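Local coordinates for protein putative oxidoreductase molybdopterin-binding subunit (Sulfolobus tokodaii, PDB 4ZOH) that probably serves as the large, molybdenum-cofactor-binding subunit of an oxidoreductase of the xanthine dehydrogenase and aldehyde oxidase family, carrying a pterin cytosine dinucleotide, at residues A416-V427 / L552-V560. Sequence-based numbering, arbitrary orientation.
Sequences AFGPWEVARISV and LDTTAIYNV
R424 and D553 lie diagonally across two antiparallel strands and meet side-on, guanidinium and carboxylate only 6° from coplanar. R424 NE donates to D553 OD1 at 3.0 Å and R424 NH2 to D553 OD2 at 2.8 Å, together a bidentate salt bridge, both in the guanidinium plane and both on syn lone pairs. The arginine gets there with CG anti to its backbone N (chi1 157°) and the chain extended as far as NE. From above the carboxylate plane, S426 OG gives D553 OD2 a further hydrogen bond of 2.8 Å, so that oxygen takes two bonds, which probably hold the carboxylate in its rotation. R424 NH1 bonds I474 O of its own chain and E473 O of the second subunit. A leucine in place of R424 would probably leave the D553 carboxylate without its charge partner, though with the S426 hydroxyl still bound, and cost the bond to the second subunit.

Further along the same face, T555 turns its methyl CG2 to V422 CG1 at 3.7 Å, while its OG1 lies against R424 CB. I557 CG2 then approaches W420 CB, and the indole leads away to meet the ring of F546 of the second subunit. On the other face I425 and T554 touch through their CG2 methyls, 3.8 Å apart. Paired main-chain bonds join E421 with Y558, A423 with A556 and I425 with T554. Past the strand, V560 packs its side chain on G418 CA, and its N-H binds P419 O almost straight (175°).

Both segments belong to a molybdopterin cofactor-binding domain; the A416 side chain lies about 7 Å from the pterin cytosine dinucleotide (nearest atoms). Strand 433-437 flanks 420-427 on its other side. Helix 486-512 packs against T554, A556 and V560, and helix 538-547 against V427 and L552, while the face of W420 and T555 looks toward the second subunit.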
ATOM      1  N   ALA A 416      -1.945 -29.764 -18.542  1.00 23.28           N
ATOM      2  CA  ALA A 416      -0.826 -29.993 -17.608  1.00 24.38           C
ATOM      3  C   ALA A 416       0.547 -29.907 -18.323  1.00 25.19           C
ATOM      4  O   ALA A 416       1.448 -30.770 -18.190  1.00 27.33           O
ATOM      5  CB  ALA A 416      -0.995 -31.306 -16.851  1.00 21.33           C
ATOM      6  N   PHE A 417       0.681 -28.856 -19.091  1.00 28.58           N
ATOM      7  CA  PHE A 417       1.913 -28.526 -19.796  1.00 29.26           C
ATOM      8  C   PHE A 417       3.031 -28.167 -18.827  1.00 30.90           C
ATOM      9  O   PHE A 417       2.799 -27.726 -17.640  1.00 28.06           O
ATOM     10  CB  PHE A 417       1.631 -27.368 -20.737  1.00 32.91           C
ATOM     11  CG  PHE A 417       0.458 -27.595 -21.651  1.00 38.12           C
ATOM     12  CD1 PHE A 417       0.655 -28.073 -22.967  1.00 36.28           C
ATOM     13  CD2 PHE A 417      -0.874 -27.358 -21.207  1.00 37.97           C
ATOM     14  CE1 PHE A 417      -0.443 -28.271 -23.831  1.00 34.96           C
ATOM     15  CE2 PHE A 417      -1.970 -27.586 -22.069  1.00 36.06           C
ATOM     16  CZ  PHE A 417      -1.743 -28.044 -23.384  1.00 37.27           C
ATOM     17  N   GLY A 418       4.267 -28.411 -19.289  1.00 31.02           N
ATOM     18  CA  GLY A 418       5.451 -28.114 -18.477  1.00 28.66           C
ATOM     19  C   GLY A 418       5.800 -26.632 -18.536  1.00 30.99           C
ATOM     20  O   GLY A 418       4.931 -25.805 -18.931  1.00 27.83           O
ATOM     21  N   PRO A 419       7.075 -26.286 -18.256  1.00 28.70           N
ATOM     22  CA  PRO A 419       8.165 -27.261 -18.176  1.00 27.97           C
ATOM     23  C   PRO A 419       8.381 -27.698 -16.770  1.00 26.46           C
ATOM     24  O   PRO A 419       9.012 -28.740 -16.494  1.00 26.63           O
ATOM     25  CB  PRO A 419       9.396 -26.441 -18.698  1.00 26.08           C
ATOM     26  CG  PRO A 419       9.065 -25.030 -18.210  1.00 27.89           C
ATOM     27  CD  PRO A 419       7.591 -24.929 -18.577  1.00 27.80           C
ATOM     28  N   TRP A 420       7.879 -26.907 -15.835  1.00 26.58           N
ATOM     29  CA  TRP A 420       8.148 -27.245 -14.424  1.00 24.95           C
ATOM     30  C   TRP A 420       7.184 -26.429 -13.578  1.00 25.08           C
ATOM     31  O   TRP A 420       6.445 -25.579 -14.104  1.00 22.81           O
ATOM     32  CB  TRP A 420       9.650 -27.003 -14.026  1.00 24.54           C
ATOM     33  CG  TRP A 420      10.293 -25.792 -14.567  1.00 23.74           C
ATOM     34  CD1 TRP A 420      11.148 -25.726 -15.682  1.00 26.35           C
ATOM     35  CD2 TRP A 420      10.208 -24.444 -14.058  1.00 26.15           C
ATOM     36  NE1 TRP A 420      11.523 -24.414 -15.910  1.00 27.67           N
ATOM     37  CE2 TRP A 420      11.013 -23.611 -14.916  1.00 26.49           C
ATOM     38  CE3 TRP A 420       9.592 -23.860 -12.936  1.00 26.02           C
ATOM     39  CZ2 TRP A 420      11.144 -22.209 -14.722  1.00 26.14           C
ATOM     40  CZ3 TRP A 420       9.712 -22.454 -12.754  1.00 27.78           C
ATOM     41  CH2 TRP A 420      10.529 -21.652 -13.623  1.00 24.89           C
ATOM     42  N   GLU A 421       7.163 -26.674 -12.285  1.00 24.84           N
ATOM     43  CA  GLU A 421       6.398 -25.741 -11.424  1.00 25.04           C
ATOM     44  C   GLU A 421       6.993 -25.797 -10.053  1.00 24.21           C
ATOM     45  O   GLU A 421       7.677 -26.786  -9.743  1.00 25.48           O
ATOM     46  CB  GLU A 421       4.857 -25.970 -11.496  1.00 22.29           C
ATOM     47  CG  GLU A 421       4.056 -24.924 -10.708  1.00 21.18           C
ATOM     48  CD  GLU A 421       4.407 -23.536 -11.209  1.00 22.86           C
ATOM     49  OE1 GLU A 421       3.831 -23.098 -12.241  1.00 20.50           O
ATOM     50  OE2 GLU A 421       5.305 -22.947 -10.574  1.00 22.35           O
ATOM     51  N   VAL A 422       6.760 -24.776  -9.214  1.00 24.17           N
ATOM     52  CA  VAL A 422       7.475 -24.676  -7.946  1.00 21.19           C
ATOM     53  C   VAL A 422       6.537 -24.687  -6.739  1.00 21.52           C
ATOM     54  O   VAL A 422       5.398 -24.270  -6.825  1.00 20.91           O
ATOM     55  CB  VAL A 422       8.364 -23.369  -7.974  1.00 21.78           C
ATOM     56  CG1 VAL A 422       9.318 -23.304  -6.817  1.00 19.85           C
ATOM     57  CG2 VAL A 422       9.116 -23.246  -9.327  1.00 21.27           C
ATOM     58  N   ALA A 423       7.020 -25.153  -5.597  1.00 20.05           N
ATOM     59  CA  ALA A 423       6.265 -25.002  -4.363  1.00 22.65           C
ATOM     60  C   ALA A 423       7.302 -24.802  -3.281  1.00 24.43           C
ATOM     61  O   ALA A 423       8.337 -25.541  -3.285  1.00 24.10           O
ATOM     62  CB  ALA A 423       5.397 -26.265  -4.077  1.00 23.31           C
ATOM     63  N   ARG A 424       7.021 -23.872  -2.358  1.00 20.70           N
ATOM     64  CA  ARG A 424       7.861 -23.692  -1.183  1.00 22.43           C
ATOM     65  C   ARG A 424       6.991 -23.994   0.049  1.00 22.72           C
ATOM     66  O   ARG A 424       5.875 -23.528   0.080  1.00 22.41           O
ATOM     67  CB  ARG A 424       8.414 -22.230  -1.160  1.00 21.00           C
ATOM     68  CG  ARG A 424       8.846 -21.698   0.190  1.00 20.44           C
ATOM     69  CD  ARG A 424       9.396 -20.280   0.145  1.00 19.16           C
ATOM     70  NE  ARG A 424       9.770 -19.868   1.517  1.00 22.70           N
ATOM     71  CZ  ARG A 424       9.382 -18.763   2.152  1.00 20.82           C
ATOM     72  NH1 ARG A 424       8.636 -17.838   1.563  1.00 18.03           N
ATOM     73  NH2 ARG A 424       9.801 -18.563   3.379  1.00 20.27           N
ATOM     74  N   ILE A 425       7.500 -24.737   1.055  1.00 21.03           N
ATOM     75  CA  ILE A 425       6.772 -24.855   2.308  1.00 23.09           C
ATOM     76  C   ILE A 425       7.709 -24.484   3.445  1.00 21.91           C
ATOM     77  O   ILE A 425       8.843 -24.915   3.476  1.00 26.00           O
ATOM     78  CB  ILE A 425       6.069 -26.267   2.481  1.00 23.54           C
ATOM     79  CG1 ILE A 425       5.053 -26.260   3.598  1.00 23.91           C
ATOM     80  CG2 ILE A 425       7.100 -27.363   2.763  1.00 24.60           C
ATOM     81  CD1 ILE A 425       4.103 -27.493   3.555  1.00 26.27           C
ATOM     82  N   SER A 426       7.224 -23.739   4.423  1.00 21.22           N
ATOM     83  CA  SER A 426       8.130 -23.244   5.440  1.00 22.09           C
ATOM     84  C   SER A 426       7.529 -23.309   6.827  1.00 22.12           C
ATOM     85  O   SER A 426       6.353 -22.971   7.000  1.00 24.01           O
ATOM     86  CB  SER A 426       8.423 -21.788   5.060  1.00 21.64           C
ATOM     87  OG  SER A 426       9.207 -21.180   6.022  1.00 22.57           O
ATOM     88  N   VAL A 427       8.319 -23.601   7.845  1.00 22.64           N
ATOM     89  CA  VAL A 427       7.748 -23.676   9.201  1.00 22.72           C
ATOM     90  C   VAL A 427       8.462 -22.751  10.140  1.00 24.29           C
ATOM     91  O   VAL A 427       9.705 -22.800  10.246  1.00 26.37           O
ATOM     92  CB  VAL A 427       7.809 -25.132   9.773  1.00 24.37           C
ATOM     93  CG1 VAL A 427       7.163 -25.212  11.162  1.00 21.58           C
ATOM     94  CG2 VAL A 427       7.176 -26.111   8.763  1.00 21.61           C
ATOM     95  N   LEU A 552      13.654 -25.731   8.271  1.00 28.06           N
ATOM     96  CA  LEU A 552      12.401 -26.364   7.856  1.00 27.01           C
ATOM     97  C   LEU A 552      11.686 -25.451   6.830  1.00 27.31           C
ATOM     98  O   LEU A 552      10.511 -25.094   6.971  1.00 30.20           O
ATOM     99  CB  LEU A 552      11.515 -26.581   9.105  1.00 23.12           C
ATOM    100  CG  LEU A 552      12.007 -27.616  10.148  1.00 30.23           C
ATOM    101  CD1 LEU A 552      11.015 -27.661  11.334  1.00 26.52           C
ATOM    102  CD2 LEU A 552      12.141 -29.004   9.492  1.00 26.05           C
ATOM    103  N   ASP A 553      12.438 -25.000   5.847  1.00 27.50           N
ATOM    104  CA  ASP A 553      11.895 -24.187   4.759  1.00 24.62           C
ATOM    105  C   ASP A 553      12.382 -24.935   3.534  1.00 26.61           C
ATOM    106  O   ASP A 553      13.565 -25.046   3.337  1.00 27.39           O
ATOM    107  CB  ASP A 553      12.484 -22.747   4.809  1.00 20.83           C
ATOM    108  CG  ASP A 553      11.732 -21.764   3.895  1.00 20.60           C
ATOM    109  OD1 ASP A 553      11.390 -22.093   2.720  1.00 23.24           O
ATOM    110  OD2 ASP A 553      11.401 -20.667   4.377  1.00 21.89           O
ATOM    111  N   THR A 554      11.487 -25.452   2.711  1.00 26.15           N
ATOM    112  CA  THR A 554      11.941 -26.251   1.601  1.00 28.89           C
ATOM    113  C   THR A 554      11.219 -25.952   0.308  1.00 25.35           C
ATOM    114  O   THR A 554      10.066 -25.579   0.340  1.00 28.99           O
ATOM    115  CB  THR A 554      12.019 -27.778   1.940  1.00 33.40           C
ATOM    116  OG1 THR A 554      12.817 -28.416   0.921  1.00 38.49           O
ATOM    117  CG2 THR A 554      10.658 -28.426   2.046  1.00 32.94           C
ATOM    118  N   THR A 555      11.929 -26.041  -0.800  1.00 22.23           N
ATOM    119  CA  THR A 555      11.392 -25.681  -2.103  1.00 24.25           C
ATOM    120  C   THR A 555      11.561 -26.861  -3.026  1.00 28.17           C
ATOM    121  O   THR A 555      12.637 -27.447  -3.097  1.00 32.02           O
ATOM    122  CB  THR A 555      12.112 -24.411  -2.670  1.00 24.17           C
ATOM    123  OG1 THR A 555      11.816 -23.295  -1.815  1.00 26.18           O
ATOM    124  CG2 THR A 555      11.643 -24.076  -4.065  1.00 22.71           C
ATOM    125  N   ALA A 556      10.509 -27.230  -3.731  1.00 30.56           N
ATOM    126  CA  ALA A 556      10.581 -28.360  -4.661  1.00 32.20           C
ATOM    127  C   ALA A 556      10.253 -27.825  -6.033  1.00 29.65           C
ATOM    128  O   ALA A 556       9.464 -26.929  -6.182  1.00 28.24           O
ATOM    129  CB  ALA A 556       9.594 -29.442  -4.274  1.00 31.32           C
ATOM    130  N   ILE A 557      10.883 -28.365  -7.047  1.00 29.23           N
ATOM    131  CA  ILE A 557      10.557 -27.947  -8.385  1.00 29.05           C
ATOM    132  C   ILE A 557      10.170 -29.288  -8.960  1.00 32.96           C
ATOM    133  O   ILE A 557      10.962 -30.257  -8.869  1.00 29.79           O
ATOM    134  CB  ILE A 557      11.767 -27.334  -9.131  1.00 27.15           C
ATOM    135  CG1 ILE A 557      12.211 -25.996  -8.503  1.00 28.40           C
ATOM    136  CG2 ILE A 557      11.470 -27.215 -10.629  1.00 26.78           C
ATOM    137  CD1 ILE A 557      13.557 -25.450  -9.029  1.00 31.19           C
ATOM    138  N   TYR A 558       8.972 -29.343  -9.523  1.00 29.04           N
ATOM    139  CA  TYR A 558       8.505 -30.514 -10.243  1.00 32.76           C
ATOM    140  C   TYR A 558       8.706 -30.285 -11.741  1.00 33.99           C
ATOM    141  O   TYR A 558       7.988 -29.520 -12.361  1.00 35.75           O
ATOM    142  CB  TYR A 558       7.013 -30.814  -9.876  1.00 32.82           C
ATOM    143  CG  TYR A 558       6.431 -32.009 -10.622  1.00 32.93           C
ATOM    144  CD1 TYR A 558       6.885 -33.339 -10.347  1.00 32.40           C
ATOM    145  CD2 TYR A 558       5.449 -31.832 -11.599  1.00 28.63           C
ATOM    146  CE1 TYR A 558       6.352 -34.440 -11.036  1.00 35.73           C
ATOM    147  CE2 TYR A 558       4.935 -32.939 -12.304  1.00 34.03           C
ATOM    148  CZ  TYR A 558       5.393 -34.230 -12.002  1.00 30.93           C
ATOM    149  OH  TYR A 558       4.891 -35.290 -12.656  1.00 33.83           O
ATOM    150  N   ASN A 559       9.753 -30.887 -12.297  1.00 40.24           N
ATOM    151  CA  ASN A 559      10.049 -30.783 -13.737  1.00 40.07           C
ATOM    152  C   ASN A 559       9.065 -31.708 -14.465  1.00 33.42           C
ATOM    153  O   ASN A 559       8.776 -32.766 -14.000  1.00 32.37           O
ATOM    154  CB  ASN A 559      11.529 -31.103 -14.041  1.00 39.62           C
ATOM    155  CG  ASN A 559      12.004 -32.384 -13.348  1.00 47.96           C
ATOM    156  OD1 ASN A 559      11.754 -32.593 -12.147  1.00 55.01           O
ATOM    157  ND2 ASN A 559      12.707 -33.255 -14.094  1.00 50.89           N
ATOM    158  N   VAL A 560       8.477 -31.265 -15.549  1.00 31.89           N
ATOM    159  CA  VAL A 560       7.448 -32.098 -16.222  1.00 32.09           C
ATOM    160  C   VAL A 560       8.125 -32.927 -17.341  1.00 37.23           C
ATOM    161  O   VAL A 560       8.444 -32.391 -18.395  1.00 31.48           O
ATOM    162  CB  VAL A 560       6.303 -31.236 -16.776  1.00 31.61           C
ATOM    163  CG1 VAL A 560       5.302 -32.064 -17.626  1.00 33.76           C
ATOM    164  CG2 VAL A 560       5.594 -30.475 -15.630  1.00 28.81           C
TER